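Local coordinates for putative hemoglobin-like oxygen-binding protein (Pseudoalteromonas haloplanktis, PDB 4UUR) that binds heme as a group II truncated hemoglobin and probably carries oxygen at the heme iron, at residues Asp107-Cys112 against Gln132-Leu137; Arg40-Met45 against Gln67-Phe72. All blocks are in the same frame, centred on the assembly; numbering follows the deposited sequence.

Interaction 1 (Asp107-Cys112 against Gln132-Leu137). With HEM (protoporphyrin IX containing Fe), chain C.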
loop_
_atom_site.group_PDB
_atom_site.type_symbol
_atom_site.label_atom_id
_atom_site.label_comp_id
_atom_site.label_asym_id
_atom_site.label_seq_id
_atom_site.Cartn_x
_atom_site.Cartn_y
_atom_site.Cartn_z
ATOM N N ASP A 107 -11.233 -0.426 5.220
ATOM C CA ASP A 107 -10.916 -1.466 6.194
ATOM C C ASP A 107 -10.357 -2.716 5.531
ATOM O O ASP A 107 -9.456 -3.333 6.078
ATOM C CB ASP A 107 -12.155 -1.840 7.016
ATOM C CG ASP A 107 -12.604 -0.727 7.952
ATOM O OD1 ASP A 107 -11.804 0.113 8.396
ATOM O OD2 ASP A 107 -13.803 -0.711 8.254
ATOM N N GLN A 108 -10.933 -3.098 4.384
ATOM C CA GLN A 108 -10.379 -4.143 3.526
ATOM C C GLN A 108 -8.924 -3.885 3.093
ATOM O O GLN A 108 -8.122 -4.830 3.061
ATOM C CB GLN A 108 -11.210 -4.299 2.271
ATOM C CG GLN A 108 -12.511 -5.031 2.519
ATOM C CD GLN A 108 -13.402 -5.026 1.303
ATOM O OE1 GLN A 108 -13.017 -5.479 0.244
ATOM N NE2 GLN A 108 -14.588 -4.494 1.447
ATOM N N TRP A 109 -8.625 -2.640 2.713
ATOM C CA TRP A 109 -7.275 -2.228 2.335
ATOM C C TRP A 109 -6.356 -2.339 3.538
ATOM O O TRP A 109 -5.237 -2.872 3.414
ATOM C CB TRP A 109 -7.262 -0.782 1.874
ATOM C CG TRP A 109 -6.126 -0.417 1.010
ATOM C CD1 TRP A 109 -6.135 -0.330 -0.356
ATOM C CD2 TRP A 109 -4.799 -0.100 1.418
ATOM N NE1 TRP A 109 -4.906 0.061 -0.819
ATOM C CE2 TRP A 109 -4.066 0.213 0.257
ATOM C CE3 TRP A 109 -4.166 -0.001 2.648
ATOM C CZ2 TRP A 109 -2.715 0.575 0.301
ATOM C CZ3 TRP A 109 -2.808 0.389 2.670
ATOM C CH2 TRP A 109 -2.121 0.651 1.532
ATOM N N MET A 110 -6.789 -1.821 4.698
ATOM C CA MET A 110 -5.966 -1.960 5.917
ATOM C C MET A 110 -5.751 -3.395 6.405
ATOM O O MET A 110 -4.647 -3.776 6.777
ATOM C CB MET A 110 -6.473 -1.089 7.038
ATOM C CG MET A 110 -6.075 0.361 6.846
ATOM S SD MET A 110 -4.327 0.625 6.446
ATOM C CE MET A 110 -3.608 0.104 8.009
ATOM N N TYR A 111 -6.795 -4.194 6.363
ATOM C CA TYR A 111 -6.718 -5.607 6.696
ATOM C C TYR A 111 -5.615 -6.305 5.892
ATOM O O TYR A 111 -4.796 -7.014 6.453
ATOM C CB TYR A 111 -8.101 -6.220 6.450
ATOM C CG TYR A 111 -8.139 -7.709 6.409
ATOM C CD1 TYR A 111 -7.909 -8.377 5.228
ATOM C CD2 TYR A 111 -8.439 -8.456 7.554
ATOM C CE1 TYR A 111 -7.946 -9.763 5.167
ATOM C CE2 TYR A 111 -8.497 -9.845 7.508
ATOM C CZ TYR A 111 -8.262 -10.484 6.315
ATOM O OH TYR A 111 -8.288 -11.843 6.241
ATOM N N CYS A 112 -5.590 -6.087 4.577
ATOM C CA CYS A 112 -4.519 -6.602 3.737
ATOM C C CYS A 112 -3.164 -6.042 4.145
ATOM O O CYS A 112 -2.191 -6.796 4.200
ATOM C CB CYS A 112 -4.762 -6.245 2.275
ATOM S SG CYS A 112 -6.077 -7.211 1.540
ATOM N N GLN A 132 0.079 2.582 11.566
ATOM C CA GLN A 132 -0.649 3.807 11.925
ATOM C C GLN A 132 -0.587 4.750 10.756
ATOM O O GLN A 132 -1.610 5.254 10.361
ATOM C CB GLN A 132 -0.080 4.474 13.193
ATOM C CG GLN A 132 -0.398 3.693 14.472
ATOM C CD GLN A 132 -1.903 3.498 14.659
ATOM O OE1 GLN A 132 -2.673 4.421 14.440
ATOM N NE2 GLN A 132 -2.325 2.286 15.030
ATOM N N SER A 133 0.596 4.929 10.170
ATOM C CA SER A 133 0.751 5.879 9.072
ATOM C C SER A 133 0.007 5.493 7.746
ATOM O O SER A 133 -0.610 6.350 7.071
ATOM C CB SER A 133 2.210 6.204 8.859
ATOM O OG SER A 133 2.939 5.088 8.421
ATOM N N PHE A 134 0.017 4.204 7.407
ATOM C CA PHE A 134 -0.911 3.663 6.387
ATOM C C PHE A 134 -2.372 3.858 6.796
ATOM O O PHE A 134 -3.187 4.244 5.977
ATOM C CB PHE A 134 -0.706 2.137 6.126
ATOM C CG PHE A 134 0.478 1.806 5.243
ATOM C CD1 PHE A 134 0.486 2.171 3.902
ATOM C CD2 PHE A 134 1.549 1.095 5.733
ATOM C CE1 PHE A 134 1.565 1.869 3.089
ATOM C CE2 PHE A 134 2.636 0.809 4.929
ATOM C CZ PHE A 134 2.651 1.171 3.604
ATOM N N GLY A 135 -2.711 3.504 8.026
ATOM C CA GLY A 135 -4.079 3.657 8.547
ATOM C C GLY A 135 -4.643 5.067 8.321
ATOM O O GLY A 135 -5.813 5.238 7.991
ATOM N N GLN A 136 -3.796 6.063 8.480
ATOM C CA GLN A 136 -4.198 7.446 8.272
ATOM C C GLN A 136 -4.384 7.776 6.786
ATOM O O GLN A 136 -5.431 8.286 6.408
ATOM C CB GLN A 136 -3.184 8.410 8.912
ATOM C CG GLN A 136 -3.534 8.779 10.341
ATOM C CD GLN A 136 -2.424 9.507 11.071
ATOM O OE1 GLN A 136 -1.339 9.751 10.532
ATOM N NE2 GLN A 136 -2.695 9.862 12.316
ATOM N N LEU A 137 -3.363 7.509 5.970
ATOM C CA LEU A 137 -3.482 7.606 4.513
ATOM C C LEU A 137 -4.747 6.947 3.963
ATOM O O LEU A 137 -5.490 7.580 3.223
ATOM C CB LEU A 137 -2.262 7.022 3.825
ATOM C CG LEU A 137 -1.251 8.084 3.454
ATOM C CD1 LEU A 137 -0.084 7.447 2.691
ATOM C CD2 LEU A 137 -1.934 9.168 2.618
HETATM C CHA HEM C . -4.220 2.974 -7.163
HETATM C CHB HEM C . -7.939 1.430 -4.426
HETATM C CHC HEM C . -5.677 3.297 -0.555
HETATM C CHD HEM C . -1.725 3.859 -3.178
HETATM C C1A HEM C . -5.425 2.426 -6.764
HETATM C C2A HEM C . -6.358 1.839 -7.620
HETATM C C3A HEM C . -7.384 1.388 -6.845
HETATM C C4A HEM C . -7.115 1.708 -5.494
HETATM C CMA HEM C . -8.637 0.673 -7.336
HETATM C CAA HEM C . -6.285 1.710 -9.129
HETATM C CBA HEM C . -5.029 0.983 -9.606
HETATM C CGA HEM C . -5.191 0.179 -10.879
HETATM O O1A HEM C . -5.894 -0.847 -10.998
HETATM O O2A HEM C . -4.522 0.551 -11.857
HETATM C C1B HEM C . -7.647 1.855 -3.119
HETATM C C2B HEM C . -8.570 1.817 -2.030
HETATM C C3B HEM C . -7.937 2.354 -0.940
HETATM C C4B HEM C . -6.623 2.768 -1.427
HETATM C CMB HEM C . -9.958 1.207 -2.128
HETATM C CAB HEM C . -8.270 2.649 0.490
HETATM C CBB HEM C . -9.478 2.559 0.942
HETATM C C1C HEM C . -4.348 3.537 -0.882
HETATM C C2C HEM C . -3.312 3.877 0.003
HETATM C C3C HEM C . -2.193 4.059 -0.772
HETATM C C4C HEM C . -2.558 3.780 -2.110
HETATM C CMC HEM C . -3.474 4.055 1.506
HETATM C CAC HEM C . -0.801 4.390 -0.392
HETATM C CBC HEM C . -0.394 4.405 0.872
HETATM C C1D HEM C . -2.160 3.700 -4.456
HETATM C C2D HEM C . -1.270 3.987 -5.578
HETATM C C3D HEM C . -1.961 3.740 -6.670
HETATM C C4D HEM C . -3.279 3.317 -6.220
HETATM C CMD HEM C . 0.149 4.485 -5.568
HETATM C CAD HEM C . -1.492 3.941 -8.100
HETATM C CBD HEM C . -2.020 5.321 -8.503
HETATM C CGD HEM C . -1.583 5.787 -9.896
HETATM O O1D HEM C . -0.993 5.039 -10.691
HETATM O O2D HEM C . -1.807 6.946 -10.300
HETATM N NA HEM C . -5.890 2.296 -5.450
HETATM N NB HEM C . -6.534 2.416 -2.693
HETATM N NC HEM C . -3.861 3.455 -2.127
HETATM N ND HEM C . -3.325 3.255 -4.871
HETATM FE FE HEM C . -4.850 2.868 -3.840
HETATM O O HOH W 1 -4.117 0.810 -3.654
#
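Trp109 and Phe134 supply the aromatic part of this contact, Phe134 CD1 lying at the benzo edge of the indole, near the indole plane. The shortest approach is Trp109 CH2 to Phe134 CD1, 3.8 Å. The two rings meet obliquely, their planes at 43°.

Aliphatic and sulfur packing forms a second group. The first bond of Met110 does not aim at helix 124-141, but bends at chi2 and chi3 bring SD and CE over to it. SD then rests 3.9 Å from Phe134 CB, and CE reaches the backbone N of Gly135 at 3.5 Å. With no side chain at Gly135, the methionine lies directly on the backbone of helix 124-141; a CB there would fall within van der Waals range of CE.

The helix axes approach to 10.1 Å and run nearly antiparallel, at 160°. Helices 103-120 and 124-141 correspond to the G and H helices of the truncated globin two-on-two sandwich, and the heme is packed against their inner side.

The heme contacts make up the third group. With its CG anti to the backbone N (chi1 -158°), Trp109 lays one indole face over the porphyrin rim, its NE1 lying 3.3 Å from HEM CHC. Phe134 and Leu137 meet the vinyl group on pyrrole C, Leu137 CD1 at 3.6 Å from HEM CBC.

One polar interaction stands out. Trp109 NE1 donates a hydrogen bond of 3.0 Å, in the plane of its ring, to the water whose O is bound to HEM FE at 2.2 Å. A distal tryptophan at this place on helix G is characteristic of group II truncated hemoglobins, and is shared with group III; His96 is the axial protein ligand of the iron.

Interaction 2 (Arg40-Met45 against Gln67-Phe72). With HEM (protoporphyrin IX containing Fe), chain C.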
loop_
_atom_site.group_PDB
_atom_site.type_symbol
_atom_site.label_atom_id
_atom_site.label_comp_id
_atom_site.label_asym_id
_atom_site.label_seq_id
_atom_site.Cartn_x
_atom_site.Cartn_y
_atom_site.Cartn_z
ATOM N N ARG A 40 3.381 -8.903 -1.554
ATOM C CA ARG A 40 2.631 -9.628 -0.523
ATOM C C ARG A 40 1.228 -9.029 -0.351
ATOM O O ARG A 40 0.250 -9.760 -0.203
ATOM C CB ARG A 40 3.352 -9.494 0.796
ATOM C CG ARG A 40 2.616 -10.068 2.018
ATOM C CD ARG A 40 2.757 -11.562 2.128
ATOM N NE ARG A 40 4.107 -11.888 2.558
ATOM C CZ ARG A 40 4.566 -13.119 2.748
ATOM N NH1 ARG A 40 3.825 -14.201 2.534
ATOM N NH2 ARG A 40 5.786 -13.271 3.179
ATOM N N PHE A 41 1.148 -7.700 -0.364
ATOM C CA PHE A 41 -0.116 -6.965 -0.257
ATOM C C PHE A 41 -1.127 -7.446 -1.300
ATOM O O PHE A 41 -2.238 -7.815 -0.957
ATOM C CB PHE A 41 0.139 -5.443 -0.424
ATOM C CG PHE A 41 -1.106 -4.604 -0.359
ATOM C CD1 PHE A 41 -1.848 -4.512 0.806
ATOM C CD2 PHE A 41 -1.563 -3.949 -1.465
ATOM C CE1 PHE A 41 -3.006 -3.768 0.851
ATOM C CE2 PHE A 41 -2.698 -3.178 -1.415
ATOM C CZ PHE A 41 -3.410 -3.072 -0.251
ATOM N N TYR A 42 -0.724 -7.453 -2.568
ATOM C CA TYR A 42 -1.608 -7.863 -3.653
ATOM C C TYR A 42 -1.809 -9.370 -3.651
ATOM O O TYR A 42 -2.867 -9.867 -4.030
ATOM C CB TYR A 42 -1.019 -7.357 -4.994
ATOM C CG TYR A 42 -1.185 -5.833 -5.131
ATOM C CD1 TYR A 42 -2.455 -5.265 -5.170
ATOM C CD2 TYR A 42 -0.104 -4.992 -5.165
ATOM C CE1 TYR A 42 -2.641 -3.884 -5.218
ATOM C CE2 TYR A 42 -0.261 -3.610 -5.266
ATOM C CZ TYR A 42 -1.547 -3.049 -5.285
ATOM O OH TYR A 42 -1.753 -1.679 -5.356
ATOM N N ASP A 43 -0.801 -10.111 -3.221
ATOM C CA ASP A 43 -0.933 -11.552 -3.148
ATOM C C ASP A 43 -2.063 -11.963 -2.229
ATOM O O ASP A 43 -2.842 -12.867 -2.542
ATOM C CB ASP A 43 0.382 -12.143 -2.689
ATOM C CG ASP A 43 1.365 -12.361 -3.862
ATOM O OD1 ASP A 43 0.986 -12.131 -5.040
ATOM O OD2 ASP A 43 2.489 -12.799 -3.585
ATOM N N ILE A 44 -2.167 -11.250 -1.112
ATOM C CA ILE A 44 -3.178 -11.490 -0.103
ATOM C C ILE A 44 -4.522 -10.934 -0.562
ATOM O O ILE A 44 -5.555 -11.605 -0.406
ATOM C CB ILE A 44 -2.772 -10.841 1.220
ATOM C CG1 ILE A 44 -1.635 -11.653 1.851
ATOM C CG2 ILE A 44 -3.961 -10.683 2.161
ATOM C CD1 ILE A 44 -0.935 -10.935 2.975
ATOM N N MET A 45 -4.504 -9.718 -1.129
ATOM C CA MET A 45 -5.715 -9.095 -1.606
ATOM C C MET A 45 -6.439 -9.986 -2.598
ATOM O O MET A 45 -7.681 -10.030 -2.599
ATOM C CB MET A 45 -5.415 -7.768 -2.313
ATOM C CG MET A 45 -6.655 -7.059 -2.886
ATOM S SD MET A 45 -6.277 -5.652 -3.933
ATOM C CE MET A 45 -5.455 -4.518 -2.800
ATOM N N GLN A 67 3.935 -3.018 -9.701
ATOM C CA GLN A 67 5.131 -2.235 -10.000
ATOM C C GLN A 67 4.953 -0.783 -9.553
ATOM O O GLN A 67 5.795 -0.217 -8.866
ATOM C CB GLN A 67 5.427 -2.318 -11.500
ATOM C CG GLN A 67 6.531 -1.405 -12.047
ATOM C CD GLN A 67 7.880 -1.632 -11.390
ATOM O OE1 GLN A 67 8.334 -2.777 -11.206
ATOM N NE2 GLN A 67 8.533 -0.538 -11.018
ATOM N N VAL A 68 3.830 -0.181 -9.905
ATOM C CA VAL A 68 3.566 1.209 -9.508
ATOM C C VAL A 68 3.537 1.369 -8.006
ATOM O O VAL A 68 4.162 2.271 -7.477
ATOM C CB VAL A 68 2.255 1.733 -10.115
ATOM C CG1 VAL A 68 1.853 3.069 -9.508
ATOM C CG2 VAL A 68 2.431 1.906 -11.614
ATOM N N PHE A 69 2.797 0.508 -7.299
ATOM C CA PHE A 69 2.730 0.599 -5.834
ATOM C C PHE A 69 4.127 0.467 -5.242
ATOM O O PHE A 69 4.445 1.167 -4.305
ATOM C CB PHE A 69 1.834 -0.492 -5.255
ATOM C CG PHE A 69 1.545 -0.339 -3.786
ATOM C CD1 PHE A 69 1.019 0.826 -3.278
ATOM C CD2 PHE A 69 1.728 -1.376 -2.930
ATOM C CE1 PHE A 69 0.749 0.982 -1.927
ATOM C CE2 PHE A 69 1.402 -1.285 -1.605
ATOM C CZ PHE A 69 0.920 -0.096 -1.091
ATOM N N PHE A 70 4.947 -0.431 -5.775
ATOM C CA PHE A 70 6.346 -0.557 -5.330
ATOM C C PHE A 70 7.104 0.769 -5.484
ATOM O O PHE A 70 7.709 1.273 -4.513
ATOM C CB PHE A 70 7.071 -1.642 -6.122
ATOM C CG PHE A 70 8.562 -1.477 -6.158
ATOM C CD1 PHE A 70 9.326 -1.637 -5.004
ATOM C CD2 PHE A 70 9.215 -1.191 -7.357
ATOM C CE1 PHE A 70 10.709 -1.491 -5.040
ATOM C CE2 PHE A 70 10.596 -1.038 -7.403
ATOM C CZ PHE A 70 11.343 -1.176 -6.239
ATOM N N GLU A 71 7.055 1.321 -6.704
ATOM C CA GLU A 71 7.636 2.617 -7.007
ATOM C C GLU A 71 7.203 3.612 -5.986
ATOM O O GLU A 71 8.014 4.398 -5.519
ATOM C CB GLU A 71 7.222 3.102 -8.405
ATOM C CG GLU A 71 8.026 2.482 -9.531
ATOM C CD GLU A 71 7.277 2.417 -10.862
ATOM O OE1 GLU A 71 6.344 3.210 -11.173
ATOM O OE2 GLU A 71 7.622 1.515 -11.623
ATOM N N PHE A 72 5.930 3.571 -5.594
ATOM C CA PHE A 72 5.458 4.530 -4.575
ATOM C C PHE A 72 6.100 4.291 -3.238
ATOM O O PHE A 72 6.587 5.242 -2.604
ATOM C CB PHE A 72 3.954 4.531 -4.425
ATOM C CG PHE A 72 3.472 5.269 -3.222
ATOM C CD1 PHE A 72 3.379 6.660 -3.227
ATOM C CD2 PHE A 72 3.084 4.564 -2.071
ATOM C CE1 PHE A 72 2.911 7.334 -2.099
ATOM C CE2 PHE A 72 2.613 5.215 -0.963
ATOM C CZ PHE A 72 2.523 6.605 -0.970
HETATM C CHA HEM C . -4.220 2.974 -7.163
HETATM C CHB HEM C . -7.939 1.430 -4.426
HETATM C CHC HEM C . -5.677 3.297 -0.555
HETATM C CHD HEM C . -1.725 3.859 -3.178
HETATM C C1A HEM C . -5.425 2.426 -6.764
HETATM C C2A HEM C . -6.358 1.839 -7.620
HETATM C C3A HEM C . -7.384 1.388 -6.845
HETATM C C4A HEM C . -7.115 1.708 -5.494
HETATM C CMA HEM C . -8.637 0.673 -7.336
HETATM C CAA HEM C . -6.285 1.710 -9.129
HETATM C CBA HEM C . -5.029 0.983 -9.606
HETATM C CGA HEM C . -5.191 0.179 -10.879
HETATM O O1A HEM C . -5.894 -0.847 -10.998
HETATM O O2A HEM C . -4.522 0.551 -11.857
HETATM C C1B HEM C . -7.647 1.855 -3.119
HETATM C C2B HEM C . -8.570 1.817 -2.030
HETATM C C3B HEM C . -7.937 2.354 -0.940
HETATM C C4B HEM C . -6.623 2.768 -1.427
HETATM C CMB HEM C . -9.958 1.207 -2.128
HETATM C CAB HEM C . -8.270 2.649 0.490
HETATM C CBB HEM C . -9.478 2.559 0.942
HETATM C C1C HEM C . -4.348 3.537 -0.882
HETATM C C2C HEM C . -3.312 3.877 0.003
HETATM C C3C HEM C . -2.193 4.059 -0.772
HETATM C C4C HEM C . -2.558 3.780 -2.110
HETATM C CMC HEM C . -3.474 4.055 1.506
HETATM C CAC HEM C . -0.801 4.390 -0.392
HETATM C CBC HEM C . -0.394 4.405 0.872
HETATM C C1D HEM C . -2.160 3.700 -4.456
HETATM C C2D HEM C . -1.270 3.987 -5.578
HETATM C C3D HEM C . -1.961 3.740 -6.670
HETATM C C4D HEM C . -3.279 3.317 -6.220
HETATM C CMD HEM C . 0.149 4.485 -5.568
HETATM C CAD HEM C . -1.492 3.941 -8.100
HETATM C CBD HEM C . -2.020 5.321 -8.503
HETATM C CGD HEM C . -1.583 5.787 -9.896
HETATM O O1D HEM C . -0.993 5.039 -10.691
HETATM O O2D HEM C . -1.807 6.946 -10.300
HETATM N NA HEM C . -5.890 2.296 -5.450
HETATM N NB HEM C . -6.534 2.416 -2.693
HETATM N NC HEM C . -3.861 3.455 -2.127
HETATM N ND HEM C . -3.325 3.255 -4.871
HETATM FE FE HEM C . -4.850 2.868 -3.840
HETATM O O HOH W 1 -4.117 0.810 -3.654
#
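Phe69, between Tyr42 and Phe41 of helix 31-45 on one hand and the heme on the other, can be followed atom by atom. Its CB sits at the edge of the Tyr42 ring, near that ring's plane, 3.8 Å from CE2. CG comes next, 3.9 Å from Tyr42 OH. With CG anti to the backbone N (chi1 -171°), the ring is carried between Tyr42 and the heme edge. CD2 stays by Tyr42 CE2, while CD1 and CE1 both face HEM CHD, CE1 at 4.0 Å. CE2 touches Phe41 CD2, also at 4.0 Å, and CZ ends beside the indole of Trp109.

Tyr42 turns its edge toward the Phe69 face in an offset edge-to-face pair, planes at 78°; Phe41 meets the same ring obliquely, at 37°. Phe41 CD2 lies over the centre of the Tyr42 ring, completing an aromatic cluster between helices B and E of the truncated globin fold. An alanine at Phe69 would leave the edge of Tyr42 without its facing ring and is likely to open a gap beside the heme. While the Asp43-Arg66 salt bridge ties the same helices nearby, this contact is almost wholly carbon to carbon, implying that shape fit and dispersion carry it.

Both interactions are buried, and each belongs to one helix pair of the globin sandwich: 107-112 with 132-137 joins helices 103-120 and 124-141, while 40-45 with 67-72 joins helices 31-45 and 63-76. The pairs meet largely through Phe41, whose CZ lies 3.4 Å from Trp109 CE2 and whose CE1 is as near to Cys112 CB, with Phe69 CZ also against Trp109 CZ2. Their chemistry differs with place. Interaction 1 mixes aromatic, thioether and bare-backbone surfaces, Met110 CA and Gly135 CA being 6.5 Å apart; in interaction 2 long aromatic side chains span 9.8 Å between Tyr42 CA and Phe69 CA. Both border the heme, but interaction 1 supplies the hydrogen bond to the iron-bound water.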